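Local atomic coordinates of peptidoglycan-N-acetylmuramic acid deacetylase PdaC (Bacillus subtilis subsp. subtilis str. 168, PDB entry 6H8N), a protein that removes acetyl groups from N-acetylmuramic acid residues of peptidoglycan, which confers resistance to lysozyme, and also deacylates short chitin oligomers. Residues Glu190-Lys193 against Lys194-Glu197; Glu53-Ile56 against Arg57-Lys60; Thr24-Gln27 against Ile28-Ser31. The protein carries 1 engineered substitution. All coordinates share one frame; numbering follows the deposited sequence.

Interaction 1 of 3, residues Glu190-Lys193 against Lys194-Glu197; sequences EEVK and KQRE
Val192 and Arg196, one turn apart on helix 186-197, meet where CG1 of the valine lies over one face of the guanidinium group, 3.4 Å from Arg196 NE and displaced from the centre of the group. The methyl reaches this place because CG1 stands anti to the backbone N (chi1 166°), while the arginine chain runs extended from CG to NE. One residue earlier along the helix, Glu191 and Gln195 cross at about a right angle. The glutamate bends at chi2 (59°), bringing OE2 to 3.5 Å from Gln195 CG, with the carboxylate and amide planes turned 43° apart. Glu191 OE1 also accepts a hydrogen bond from a water at 3.1 Å, and the same water takes one from Lys194 NZ at 2.8 Å. Carboxylate and ammonium group are thus bridged without touching: Glu191 OE1 and Lys194 NZ are 4.9 Å apart. Under these side chains four successive i to i+4 bonds hold the backbone, among them Arg196 N to Val192 O at 2.9 Å. Farther out, Asp152 forms a salt bridge with Arg196 NH1 and the carbonyl of Pro7 accepts from Arg196 NE, fixing the plane that Val192 packs on; Val192 itself also rests on Val5, Pro7 and Val11. The arrangement is that of an amphipathic surface α-helix, here packed by one side against the N-terminal segment and strand 11-17 of the deacetylase domain.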
# COMPACT_ATOMS: atom_id res chain seq x y z
N GLU A 190 2.52 -10.68 -4.60
CA GLU A 190 3.22 -11.05 -5.83
C GLU A 190 3.82 -12.44 -5.72
O GLU A 190 3.75 -13.24 -6.66
CB GLU A 190 4.32 -10.04 -6.15
CG GLU A 190 3.86 -8.66 -6.60
CD GLU A 190 5.03 -7.72 -6.90
OE1 GLU A 190 4.80 -6.56 -7.34
OE2 GLU A 190 6.20 -8.15 -6.72
N GLU A 191 4.43 -12.74 -4.57
CA GLU A 191 5.07 -14.04 -4.39
C GLU A 191 4.03 -15.15 -4.35
O GLU A 191 4.23 -16.23 -4.92
CB GLU A 191 5.92 -14.03 -3.12
CG GLU A 191 6.52 -15.38 -2.74
CD GLU A 191 7.43 -15.98 -3.81
OE1 GLU A 191 7.95 -15.24 -4.67
OE2 GLU A 191 7.59 -17.21 -3.76
N VAL A 192 2.91 -14.92 -3.66
CA VAL A 192 1.84 -15.91 -3.64
C VAL A 192 1.36 -16.22 -5.05
O VAL A 192 1.16 -17.39 -5.43
CB VAL A 192 0.70 -15.45 -2.72
CG1 VAL A 192 -0.55 -16.29 -2.96
CG2 VAL A 192 1.16 -15.55 -1.29
N LYS A 193 1.13 -15.18 -5.85
CA LYS A 193 0.66 -15.42 -7.21
C LYS A 193 1.67 -16.25 -7.99
O LYS A 193 1.27 -17.15 -8.74
CB LYS A 193 0.35 -14.09 -7.90
CG LYS A 193 -0.88 -13.39 -7.29
CD LYS A 193 -1.32 -12.15 -8.07
CE LYS A 193 -2.50 -11.39 -7.40
NZ LYS A 193 -2.71 -10.05 -8.06
N LYS A 194 2.97 -16.00 -7.81
CA LYS A 194 3.99 -16.80 -8.49
C LYS A 194 3.95 -18.24 -8.01
O LYS A 194 4.08 -19.18 -8.81
CB LYS A 194 5.37 -16.20 -8.25
CG LYS A 194 5.61 -14.91 -9.03
CD LYS A 194 7.01 -14.36 -8.78
CE LYS A 194 7.09 -12.86 -9.02
NZ LYS A 194 8.41 -12.31 -8.59
N GLN A 195 3.80 -18.46 -6.71
CA GLN A 195 3.72 -19.81 -6.19
C GLN A 195 2.52 -20.55 -6.77
O GLN A 195 2.61 -21.75 -7.08
CB GLN A 195 3.64 -19.80 -4.68
CG GLN A 195 4.87 -19.33 -3.95
CD GLN A 195 4.60 -19.22 -2.47
OE1 GLN A 195 3.80 -18.39 -2.03
NE2 GLN A 195 5.25 -20.07 -1.68
N ARG A 196 1.39 -19.87 -6.91
CA ARG A 196 0.21 -20.51 -7.48
C ARG A 196 0.42 -20.83 -8.95
O ARG A 196 0.08 -21.92 -9.42
CB ARG A 196 -1.00 -19.60 -7.29
CG ARG A 196 -1.45 -19.44 -5.85
CD ARG A 196 -2.48 -18.36 -5.73
NE ARG A 196 -3.00 -18.26 -4.38
CZ ARG A 196 -3.95 -17.41 -4.01
NH1 ARG A 196 -4.46 -16.58 -4.91
NH2 ARG A 196 -4.38 -17.41 -2.77
N GLU A 197 0.99 -19.89 -9.70
CA GLU A 197 1.26 -20.11 -11.12
C GLU A 197 2.23 -21.27 -11.31
O GLU A 197 2.11 -22.01 -12.30
CB GLU A 197 1.81 -18.83 -11.73
CG GLU A 197 0.75 -17.75 -11.86
CD GLU A 197 1.26 -16.32 -11.80
OE1 GLU A 197 2.49 -16.09 -11.66
OE2 GLU A 197 0.41 -15.42 -11.89
O HOH W 1 8.06 -12.38 -5.84

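Interaction 2 of 3, residues Glu53-Ile56 against Arg57-Lys60; sequences ETLI and RMLK
Leu55 and Leu59 lie side by side on the face of helix 52-60 turned to strand 64-67 and helix 80-98; this short α-helix of the NodB-type polysaccharide deacetylase domain packs beside helix 22-35 and leads into strand 64-67. The two side chains point the same way and meet through methyls, Leu55 CD1 to Leu59 CD1 at 4.0 Å. They get there by different torsions: Leu55 carries CG on the far side from its backbone N (chi1 171°), whereas Leu59 CG stands beside its own N and anti to the carbonyl carbon. Both residues also pack on Val65 and Ser98.

Met58 has the less usual first torsion. Its CG sits between the backbone N and the carbonyl carbon (chi1 61°), the crowded position, and comes to 3.2 Å from Leu55 O. A bend at chi3 then turns the terminal methyl back over the preceding turn, where CE lies 3.7 Å from Thr54 O and 4.2 Å from Thr54 CG2. Thr54 presents CG2 there because this methyl stands anti to its own N, with OG1 anti to the carbonyl carbon.

Arg57 extends off the helix, CB staying 3.6 Å from Glu53 O while the guanidinium leaves for other partners: Asp30 in a salt bridge with NH2, Glu61 in another with NE. The backbone beneath is regular, and the rung from Lys60 N to Ile56 O is 2.8 Å long with an N-H...O angle of 160°.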
# COMPACT_ATOMS: atom_id res chain seq x y z
N GLU A 53 9.29 9.01 12.95
CA GLU A 53 8.98 7.94 13.89
C GLU A 53 7.94 6.97 13.34
O GLU A 53 7.96 5.77 13.67
CB GLU A 53 8.46 8.55 15.21
CG GLU A 53 7.09 9.30 15.11
CD GLU A 53 7.17 10.75 14.56
OE1 GLU A 53 8.26 11.28 14.19
OE2 GLU A 53 6.08 11.37 14.52
N THR A 54 7.00 7.46 12.55
CA THR A 54 5.94 6.61 12.06
C THR A 54 6.44 5.71 10.94
O THR A 54 6.01 4.56 10.84
CB THR A 54 4.77 7.48 11.63
OG1 THR A 54 4.44 8.39 12.70
CG2 THR A 54 3.56 6.65 11.31
N LEU A 55 7.38 6.19 10.13
CA LEU A 55 8.05 5.31 9.16
C LEU A 55 8.77 4.18 9.89
O LEU A 55 8.65 3.01 9.50
CB LEU A 55 9.06 6.12 8.34
CG LEU A 55 9.97 5.29 7.45
CD1 LEU A 55 9.18 4.56 6.38
CD2 LEU A 55 11.04 6.14 6.84
N ILE A 56 9.53 4.51 10.93
CA ILE A 56 10.22 3.47 11.67
C ILE A 56 9.22 2.46 12.23
O ILE A 56 9.44 1.25 12.15
CB ILE A 56 11.13 4.07 12.76
CG1 ILE A 56 12.26 4.92 12.15
CG2 ILE A 56 11.69 2.96 13.65
CD1 ILE A 56 13.18 4.16 11.26
N ARG A 57 8.12 2.93 12.81
CA ARG A 57 7.16 2.01 13.40
C ARG A 57 6.57 1.07 12.35
O ARG A 57 6.46 -0.14 12.58
CB ARG A 57 6.05 2.77 14.13
CG ARG A 57 5.09 1.81 14.81
CD ARG A 57 3.97 2.45 15.64
NE ARG A 57 3.11 1.34 15.97
CZ ARG A 57 1.80 1.38 16.20
NH1 ARG A 57 1.15 2.53 16.22
NH2 ARG A 57 1.16 0.24 16.38
N MET A 58 6.17 1.60 11.19
CA MET A 58 5.53 0.72 10.22
C MET A 58 6.50 -0.36 9.75
O MET A 58 6.10 -1.52 9.57
CB MET A 58 4.91 1.50 9.07
CG MET A 58 5.82 2.32 8.26
SD MET A 58 4.92 3.31 6.99
CE MET A 58 3.75 4.29 7.88
N LEU A 59 7.79 -0.01 9.58
CA LEU A 59 8.80 -0.99 9.19
C LEU A 59 9.07 -1.99 10.32
O LEU A 59 9.19 -3.19 10.07
CB LEU A 59 10.10 -0.29 8.82
CG LEU A 59 10.10 0.50 7.51
CD1 LEU A 59 11.38 1.34 7.44
CD2 LEU A 59 10.01 -0.43 6.33
N LYS A 60 9.17 -1.50 11.55
CA LYS A 60 9.45 -2.38 12.68
C LYS A 60 8.36 -3.43 12.83
O LYS A 60 8.64 -4.56 13.23
CB LYS A 60 9.60 -1.56 13.95
CG LYS A 60 10.05 -2.37 15.14
CD LYS A 60 10.40 -1.48 16.31
CE LYS A 60 10.98 -2.30 17.45
NZ LYS A 60 11.48 -1.42 18.56

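Interaction 3 of 3, residues Thr24-Gln27 against Ile28-Ser31; sequences TTNQ and ILDS
Helix 22-35 is the crossover helix of a β-α-β unit, running between the parallel strands 11-17 and 40-43, and its first and second turns pack through Thr25 and Leu29. These side chains lie alongside one another, Thr25 CG2 to Leu29 CD1 at 4.0 Å. With Thr25 CG2 anti to its N, the methyl faces the leucine, and OG1 is left to bond with Asp160 OD2 and with the backbone N of Asn21. Leu29 CG also touches Thr25 O at 3.3 Å, and Phe41 of strand 40-43 packs on both residues. Ile28 lays CD1 over Thr24 O at 3.7 Å.

Toward helix 163-178 the chemistry is polar. A water donates to Ser31 OG at 2.9 Å and takes a weak bond from Gln27 NE2 at 3.4 Å, while Asp170 and Asp167 partner these two groups directly. On the side of helix 52-60, Asp30 CG lies 3.1 Å from Asn26 O, bringing the carboxylate oxygens close to that carbonyl oxygen, a closeness probably eased by the Arg57 guanidinium, whose NH1 reaches Asn26 O. The buried hydroxyls of Thr24, Thr25 and Ser31 are thus paired, the two threonines fastening the helix start to Asp160.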
# COMPACT_ATOMS: atom_id res chain seq x y z
N THR A 24 -3.95 8.93 12.50
CA THR A 24 -4.68 7.91 11.75
C THR A 24 -3.80 6.70 11.43
O THR A 24 -4.22 5.56 11.64
CB THR A 24 -5.26 8.52 10.48
OG1 THR A 24 -4.23 9.21 9.77
CG2 THR A 24 -6.35 9.51 10.82
N THR A 25 -2.57 6.92 10.98
CA THR A 25 -1.67 5.82 10.67
C THR A 25 -1.40 4.95 11.88
O THR A 25 -1.37 3.72 11.77
CB THR A 25 -0.36 6.35 10.08
OG1 THR A 25 -0.65 7.24 8.99
CG2 THR A 25 0.53 5.21 9.61
N ASN A 26 -1.20 5.55 13.06
CA ASN A 26 -0.92 4.73 14.24
C ASN A 26 -2.11 3.85 14.62
O ASN A 26 -1.93 2.73 15.10
CB ASN A 26 -0.52 5.58 15.45
CG ASN A 26 0.88 6.10 15.36
OD1 ASN A 26 1.78 5.45 14.81
ND2 ASN A 26 1.11 7.25 15.97
N GLN A 27 -3.32 4.36 14.44
CA GLN A 27 -4.51 3.56 14.71
C GLN A 27 -4.57 2.35 13.78
O GLN A 27 -4.86 1.23 14.21
CB GLN A 27 -5.74 4.45 14.56
CG GLN A 27 -7.02 3.79 14.95
CD GLN A 27 -8.24 4.64 14.62
OE1 GLN A 27 -8.25 5.85 14.82
NE2 GLN A 27 -9.26 3.99 14.13
N ILE A 28 -4.25 2.56 12.49
CA ILE A 28 -4.24 1.47 11.53
C ILE A 28 -3.15 0.46 11.88
O ILE A 28 -3.37 -0.75 11.84
CB ILE A 28 -4.08 2.04 10.11
CG1 ILE A 28 -5.35 2.83 9.73
CG2 ILE A 28 -3.79 0.93 9.09
CD1 ILE A 28 -5.17 3.76 8.55
N LEU A 29 -1.96 0.95 12.23
CA LEU A 29 -0.88 0.06 12.65
C LEU A 29 -1.29 -0.75 13.87
O LEU A 29 -0.99 -1.94 13.96
CB LEU A 29 0.39 0.85 12.94
CG LEU A 29 1.06 1.44 11.70
CD1 LEU A 29 2.12 2.45 12.10
CD2 LEU A 29 1.68 0.35 10.83
N ASP A 30 -2.01 -0.12 14.81
CA ASP A 30 -2.52 -0.84 15.98
C ASP A 30 -3.47 -1.95 15.56
O ASP A 30 -3.40 -3.07 16.10
CB ASP A 30 -3.28 0.10 16.92
CG ASP A 30 -2.38 1.05 17.70
OD1 ASP A 30 -1.15 0.90 17.70
OD2 ASP A 30 -2.96 1.96 18.34
N SER A 31 -4.39 -1.66 14.64
CA SER A 31 -5.35 -2.66 14.18
C SER A 31 -4.63 -3.83 13.51
O SER A 31 -4.96 -4.99 13.75
CB SER A 31 -6.33 -2.04 13.18
OG SER A 31 -7.08 -0.97 13.72
O HOH W 2 -7.52 1.61 12.45

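In the fold
All three contacts are local, each within a single helix, so none closes a long loop; they follow one another in series, without nesting or crossing. From the N terminus, interaction 3 comes first, on the helix between strands 11-17 and 40-43. Interaction 2 follows on helix 52-60, before strand 64-67. Their centres are about 11 Å apart and they touch: the Arg57-Asp30 salt bridge ties the two neighbouring helices, and Thr54 CG2 meets Thr25 CG2 at 3.8 Å. Interaction 1 lies near the C terminus, its centre about 27 Å from that of interaction 2, and brings the last helix back to strand 11-17, the strand preceding interaction 3.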